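Local coordinates for conserved exported protein (Bacteroides fragilis, PDB 3CLW) that probably hydrolyses O-glycosidic bonds as a family 30-type glycoside hydrolase, its substrate not established, at residues H304-L316 with D345-W357. Numbering follows the deposited sequence.
Sequences HNTKFWASEYCIL and DLTLANASAWQWW
Lys307 runs its extended chain past the hydroxyl of Ser352, with CG and CD alongside OG, and carries its ammonium on to salt bridges with Asp20 and Glu18. Phe308 is held by both its backbone and its ring. Phe308 O takes a short bond from Ser352 N (2.6 Å) nearly in line with the carbonyl, while one water joins Phe308 N to Asn350 O and Ser352 OG. With CG anti to the backbone N (chi1 -179°), the Phe308 ring meets Ala351 at its edge, Phe308 CD2 to Ala351 CB 3.8 Å. Trp309 receives Ala353 CB squarely over its five-membered ring, a CH-pi contact of 3.3 Å to the centroid, and its indole N-H is bound by Asp20. The six-membered ring of Trp309 meets the amide of Gln355 obliquely, Gln355 NE2 lying 3.6 Å from Trp309 CZ3. Ala310 N then bonds to Ala353 O (3.1 Å), and its O accepts a weak, bent bond from Gln355 N. In a TIM barrel, the fold of this family, neighbouring strands pair in parallel while a helix connects them in sequence; strands 307-310 and 353-356, crossing at only 21° with helix 328-347 between them, illustrate the rule. Ala310 CB, on the same face as Trp354, touches Asp345 OD2 and Trp354 CD1; Arg292 pairs with the other carboxylate oxygen of Asp345. Past the strand, Ser311 O and Trp356 O share a second water. Glu312 lies beside Trp357, its carboxylate 26° from the ring plane, with OE2 over one face and also bonded to Tyr279. Tyr313 lays CB against Trp354 CZ2, and Tyr313 O accepts a nearly straight bond from Trp357 N (2.9 Å), which approaches from above the carbonyl plane. Cys314 brings SG obliquely to the Trp357 indole, 3.7 Å from Trp357 CD1.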
loop_
_atom_site.group_PDB
_atom_site.type_symbol
_atom_site.label_atom_id
_atom_site.label_comp_id
_atom_site.label_asym_id
_atom_site.label_seq_id
_atom_site.Cartn_x
_atom_site.Cartn_y
_atom_site.Cartn_z
ATOM N N HIS A 304 9.705 3.855 -21.398
ATOM C CA HIS A 304 10.583 4.217 -20.283
ATOM C C HIS A 304 10.717 3.182 -19.163
ATOM O O HIS A 304 11.479 3.398 -18.193
ATOM C CB HIS A 304 10.131 5.547 -19.715
ATOM C CG HIS A 304 11.088 6.650 -19.976
ATOM N ND1 HIS A 304 11.060 7.408 -21.133
ATOM C CD2 HIS A 304 12.106 7.134 -19.225
ATOM C CE1 HIS A 304 12.020 8.317 -21.078
ATOM N NE2 HIS A 304 12.668 8.171 -19.929
ATOM N N ASN A 305 9.984 2.075 -19.317
ATOM C CA ASN A 305 9.997 0.980 -18.347
ATOM C C ASN A 305 9.515 1.470 -16.964
ATOM O O ASN A 305 10.044 1.069 -15.934
ATOM C CB ASN A 305 11.397 0.338 -18.268
ATOM C CG ASN A 305 11.366 -1.117 -17.792
ATOM O OD1 ASN A 305 10.400 -1.848 -18.027
ATOM N ND2 ASN A 305 12.443 -1.549 -17.145
ATOM N N THR A 306 8.513 2.338 -16.959
ATOM C CA THR A 306 7.977 2.908 -15.736
ATOM C C THR A 306 7.198 1.860 -14.981
ATOM O O THR A 306 6.402 1.146 -15.555
ATOM C CB THR A 306 7.127 4.149 -16.047
ATOM O OG1 THR A 306 7.974 5.093 -16.707
ATOM C CG2 THR A 306 6.529 4.792 -14.774
ATOM N N LYS A 307 7.479 1.755 -13.689
ATOM C CA LYS A 307 6.718 0.874 -12.796
ATOM C C LYS A 307 5.329 1.432 -12.407
ATOM O O LYS A 307 5.044 2.629 -12.528
ATOM C CB LYS A 307 7.540 0.565 -11.545
ATOM C CG LYS A 307 8.716 -0.381 -11.764
ATOM C CD LYS A 307 9.540 -0.468 -10.527
ATOM C CE LYS A 307 10.576 -1.559 -10.659
ATOM N NZ LYS A 307 11.375 -1.721 -9.406
ATOM N N PHE A 308 4.478 0.529 -11.932
ATOM C CA PHE A 308 3.273 0.921 -11.227
ATOM C C PHE A 308 3.282 0.415 -9.760
ATOM O O PHE A 308 3.747 -0.684 -9.499
ATOM C CB PHE A 308 2.019 0.414 -11.970
ATOM C CG PHE A 308 0.740 0.818 -11.293
ATOM C CD1 PHE A 308 0.322 2.137 -11.330
ATOM C CD2 PHE A 308 0.005 -0.111 -10.580
ATOM C CE1 PHE A 308 -0.842 2.523 -10.687
ATOM C CE2 PHE A 308 -1.142 0.252 -9.923
ATOM C CZ PHE A 308 -1.579 1.570 -9.970
ATOM N N TRP A 309 2.783 1.237 -8.834
ATOM C CA TRP A 309 2.558 0.856 -7.425
ATOM C C TRP A 309 1.107 1.149 -7.058
ATOM O O TRP A 309 0.594 2.279 -7.261
ATOM C CB TRP A 309 3.457 1.649 -6.468
ATOM C CG TRP A 309 4.864 1.127 -6.250
ATOM C CD1 TRP A 309 5.572 0.259 -7.062
ATOM C CD2 TRP A 309 5.752 1.473 -5.167
ATOM N NE1 TRP A 309 6.822 0.038 -6.534
ATOM C CE2 TRP A 309 6.959 0.769 -5.375
ATOM C CE3 TRP A 309 5.632 2.303 -4.020
ATOM C CZ2 TRP A 309 8.042 0.874 -4.510
ATOM C CZ3 TRP A 309 6.730 2.413 -3.161
ATOM C CH2 TRP A 309 7.909 1.692 -3.408
ATOM N N ALA A 310 0.420 0.131 -6.546
ATOM C CA ALA A 310 -0.875 0.350 -5.901
ATOM C C ALA A 310 -0.515 0.764 -4.457
ATOM O O ALA A 310 0.090 -0.007 -3.696
ATOM C CB ALA A 310 -1.759 -0.915 -5.989
ATOM N N SER A 311 -0.775 2.015 -4.105
ATOM C CA SER A 311 -0.100 2.574 -2.931
ATOM C C SER A 311 -1.004 2.896 -1.740
ATOM O O SER A 311 -0.535 3.431 -0.732
ATOM C CB SER A 311 0.696 3.816 -3.320
ATOM O OG SER A 311 -0.185 4.767 -3.930
ATOM N N GLU A 312 -2.293 2.592 -1.855
ATOM C CA GLU A 312 -3.221 2.727 -0.725
ATOM C C GLU A 312 -4.520 2.043 -1.020
ATOM O O GLU A 312 -5.082 2.215 -2.077
ATOM C CB GLU A 312 -3.497 4.188 -0.369
ATOM C CG GLU A 312 -4.094 4.363 1.038
ATOM C CD GLU A 312 -4.655 5.740 1.293
ATOM O OE1 GLU A 312 -3.916 6.744 1.241
ATOM O OE2 GLU A 312 -5.860 5.822 1.570
ATOM N N TYR A 313 -4.990 1.247 -0.063
ATOM C CA TYR A 313 -6.344 0.711 -0.082
ATOM C C TYR A 313 -6.822 0.332 1.322
ATOM O O TYR A 313 -6.030 -0.081 2.165
ATOM C CB TYR A 313 -6.448 -0.530 -0.978
ATOM C CG TYR A 313 -7.867 -1.052 -1.048
ATOM C CD1 TYR A 313 -8.877 -0.307 -1.703
ATOM C CD2 TYR A 313 -8.230 -2.250 -0.395
ATOM C CE1 TYR A 313 -10.179 -0.759 -1.745
ATOM C CE2 TYR A 313 -9.523 -2.717 -0.429
ATOM C CZ TYR A 313 -10.497 -1.977 -1.098
ATOM O OH TYR A 313 -11.792 -2.453 -1.128
ATOM N N CYS A 314 -8.127 0.461 1.545
ATOM C CA CYS A 314 -8.835 -0.221 2.649
ATOM C C CYS A 314 -10.300 -0.385 2.225
ATOM O O CYS A 314 -10.743 0.281 1.274
ATOM C CB CYS A 314 -8.718 0.551 3.963
ATOM S SG CYS A 314 -9.522 2.142 3.968
ATOM N N ILE A 315 -11.045 -1.270 2.898
ATOM C CA ILE A 315 -12.474 -1.450 2.620
ATOM C C ILE A 315 -13.207 -0.176 2.966
ATOM O O ILE A 315 -13.275 0.235 4.128
ATOM C CB ILE A 315 -13.118 -2.607 3.417
ATOM C CG1 ILE A 315 -12.346 -3.909 3.247
ATOM C CG2 ILE A 315 -14.593 -2.767 3.016
ATOM C CD1 ILE A 315 -12.336 -4.499 1.853
ATOM N N LEU A 316 -13.754 0.451 1.937
ATOM C CA LEU A 316 -14.404 1.744 2.052
ATOM C C LEU A 316 -15.732 1.673 1.334
ATOM O O LEU A 316 -16.707 2.259 1.788
ATOM C CB LEU A 316 -13.537 2.807 1.395
ATOM C CG LEU A 316 -13.470 4.186 2.008
ATOM C CD1 LEU A 316 -13.109 4.097 3.489
ATOM C CD2 LEU A 316 -12.437 4.998 1.234
ATOM N N ASP A 345 -4.031 -6.342 -9.586
ATOM C CA ASP A 345 -2.957 -5.355 -9.595
ATOM C C ASP A 345 -1.632 -5.921 -10.081
ATOM O O ASP A 345 -0.948 -5.303 -10.912
ATOM C CB ASP A 345 -2.800 -4.684 -8.235
ATOM C CG ASP A 345 -3.826 -3.584 -8.024
ATOM O OD1 ASP A 345 -4.454 -3.151 -9.013
ATOM O OD2 ASP A 345 -4.023 -3.153 -6.881
ATOM N N LEU A 346 -1.267 -7.085 -9.552
ATOM C CA LEU A 346 -0.015 -7.757 -9.911
ATOM C C LEU A 346 -0.001 -8.307 -11.340
ATOM O O LEU A 346 1.006 -8.264 -12.003
ATOM C CB LEU A 346 0.266 -8.902 -8.930
ATOM C CG LEU A 346 0.590 -8.551 -7.479
ATOM C CD1 LEU A 346 0.683 -9.814 -6.628
ATOM C CD2 LEU A 346 1.869 -7.698 -7.378
ATOM N N THR A 347 -1.132 -8.836 -11.794
ATOM C CA THR A 347 -1.168 -9.544 -13.068
ATOM C C THR A 347 -1.726 -8.722 -14.227
ATOM O O THR A 347 -1.388 -8.988 -15.350
ATOM C CB THR A 347 -1.962 -10.869 -12.969
ATOM O OG1 THR A 347 -3.311 -10.567 -12.607
ATOM C CG2 THR A 347 -1.357 -11.802 -11.937
ATOM N N LEU A 348 -2.600 -7.762 -13.958
ATOM C CA LEU A 348 -3.165 -6.936 -15.005
ATOM C C LEU A 348 -2.467 -5.577 -15.092
ATOM O O LEU A 348 -2.065 -5.167 -16.168
ATOM C CB LEU A 348 -4.679 -6.772 -14.847
ATOM C CG LEU A 348 -5.521 -8.046 -14.862
ATOM C CD1 LEU A 348 -6.980 -7.703 -15.072
ATOM C CD2 LEU A 348 -5.042 -9.028 -15.909
ATOM N N ALA A 349 -2.297 -4.907 -13.949
ATOM C CA ALA A 349 -1.633 -3.612 -13.902
ATOM C C ALA A 349 -0.121 -3.776 -13.775
ATOM O O ALA A 349 0.606 -2.783 -13.823
ATOM C CB ALA A 349 -2.203 -2.743 -12.794
ATOM N N ASN A 350 0.334 -5.027 -13.652
ATOM C CA ASN A 350 1.745 -5.372 -13.461
ATOM C C ASN A 350 2.414 -4.580 -12.338
ATOM O O ASN A 350 3.556 -4.113 -12.483
ATOM C CB ASN A 350 2.530 -5.224 -14.778
ATOM C CG ASN A 350 2.331 -6.407 -15.728
ATOM O OD1 ASN A 350 3.288 -7.026 -16.175
ATOM N ND2 ASN A 350 1.094 -6.715 -16.032
ATOM N N ALA A 351 1.700 -4.411 -11.217
ATOM C CA ALA A 351 2.174 -3.532 -10.161
ATOM C C ALA A 351 3.445 -4.088 -9.576
ATOM O O ALA A 351 3.530 -5.292 -9.357
ATOM C CB ALA A 351 1.117 -3.384 -9.084
ATOM N N SER A 352 4.424 -3.230 -9.279
ATOM C CA SER A 352 5.597 -3.700 -8.523
ATOM C C SER A 352 5.464 -3.688 -7.002
ATOM O O SER A 352 6.359 -4.167 -6.300
ATOM C CB SER A 352 6.884 -2.961 -8.948
ATOM O OG SER A 352 7.326 -3.417 -10.228
ATOM N N ALA A 353 4.389 -3.094 -6.487
ATOM C CA ALA A 353 4.128 -3.024 -5.043
ATOM C C ALA A 353 2.635 -2.965 -4.844
ATOM O O ALA A 353 1.929 -2.438 -5.714
ATOM C CB ALA A 353 4.769 -1.817 -4.409
ATOM N N TRP A 354 2.165 -3.500 -3.709
ATOM C CA TRP A 354 0.767 -3.364 -3.261
ATOM C C TRP A 354 0.783 -2.909 -1.800
ATOM O O TRP A 354 1.440 -3.538 -0.969
ATOM C CB TRP A 354 -0.017 -4.681 -3.431
ATOM C CG TRP A 354 -1.477 -4.430 -3.378
ATOM C CD1 TRP A 354 -2.305 -4.156 -4.439
ATOM C CD2 TRP A 354 -2.297 -4.352 -2.195
ATOM N NE1 TRP A 354 -3.584 -3.937 -3.988
ATOM C CE2 TRP A 354 -3.604 -4.031 -2.616
ATOM C CE3 TRP A 354 -2.043 -4.504 -0.816
ATOM C CZ2 TRP A 354 -4.674 -3.886 -1.711
ATOM C CZ3 TRP A 354 -3.092 -4.343 0.080
ATOM C CH2 TRP A 354 -4.399 -4.049 -0.379
ATOM N N GLN A 355 0.090 -1.813 -1.490
ATOM C CA GLN A 355 0.219 -1.188 -0.166
ATOM C C GLN A 355 -1.137 -0.906 0.486
ATOM O O GLN A 355 -2.024 -0.291 -0.123
ATOM C CB GLN A 355 1.055 0.094 -0.253
ATOM C CG GLN A 355 2.268 -0.030 -1.219
ATOM C CD GLN A 355 3.233 1.111 -1.110
ATOM O OE1 GLN A 355 2.832 2.269 -1.224
ATOM N NE2 GLN A 355 4.515 0.808 -0.892
ATOM N N TRP A 356 -1.300 -1.408 1.702
ATOM C CA TRP A 356 -2.455 -1.073 2.540
ATOM C C TRP A 356 -2.433 0.388 2.956
ATOM O O TRP A 356 -1.376 1.009 2.977
ATOM C CB TRP A 356 -2.441 -1.926 3.842
ATOM C CG TRP A 356 -2.954 -3.273 3.653
ATOM C CD1 TRP A 356 -2.224 -4.430 3.523
ATOM C CD2 TRP A 356 -4.329 -3.652 3.568
ATOM N NE1 TRP A 356 -3.071 -5.505 3.376
ATOM C CE2 TRP A 356 -4.366 -5.056 3.395
ATOM C CE3 TRP A 356 -5.542 -2.938 3.617
ATOM C CZ2 TRP A 356 -5.565 -5.758 3.260
ATOM C CZ3 TRP A 356 -6.734 -3.636 3.482
ATOM C CH2 TRP A 356 -6.741 -5.029 3.322
ATOM N N TRP A 357 -3.603 0.910 3.308
ATOM C CA TRP A 357 -3.711 2.095 4.138
ATOM C C TRP A 357 -3.297 1.672 5.584
ATOM O O TRP A 357 -2.384 0.832 5.770
ATOM C CB TRP A 357 -5.150 2.671 3.994
ATOM C CG TRP A 357 -5.552 3.841 4.856
ATOM C CD1 TRP A 357 -6.700 3.936 5.587
ATOM C CD2 TRP A 357 -4.821 5.061 5.109
ATOM N NE1 TRP A 357 -6.741 5.126 6.264
ATOM C CE2 TRP A 357 -5.598 5.832 6.001
ATOM C CE3 TRP A 357 -3.576 5.559 4.694
ATOM C CZ2 TRP A 357 -5.189 7.088 6.474
ATOM C CZ3 TRP A 357 -3.169 6.806 5.158
ATOM C CH2 TRP A 357 -3.976 7.557 6.045
HETATM O O HOH W 1 5.467 -2.305 -12.152
HETATM O O HOH W 2 -1.074 3.619 1.892
#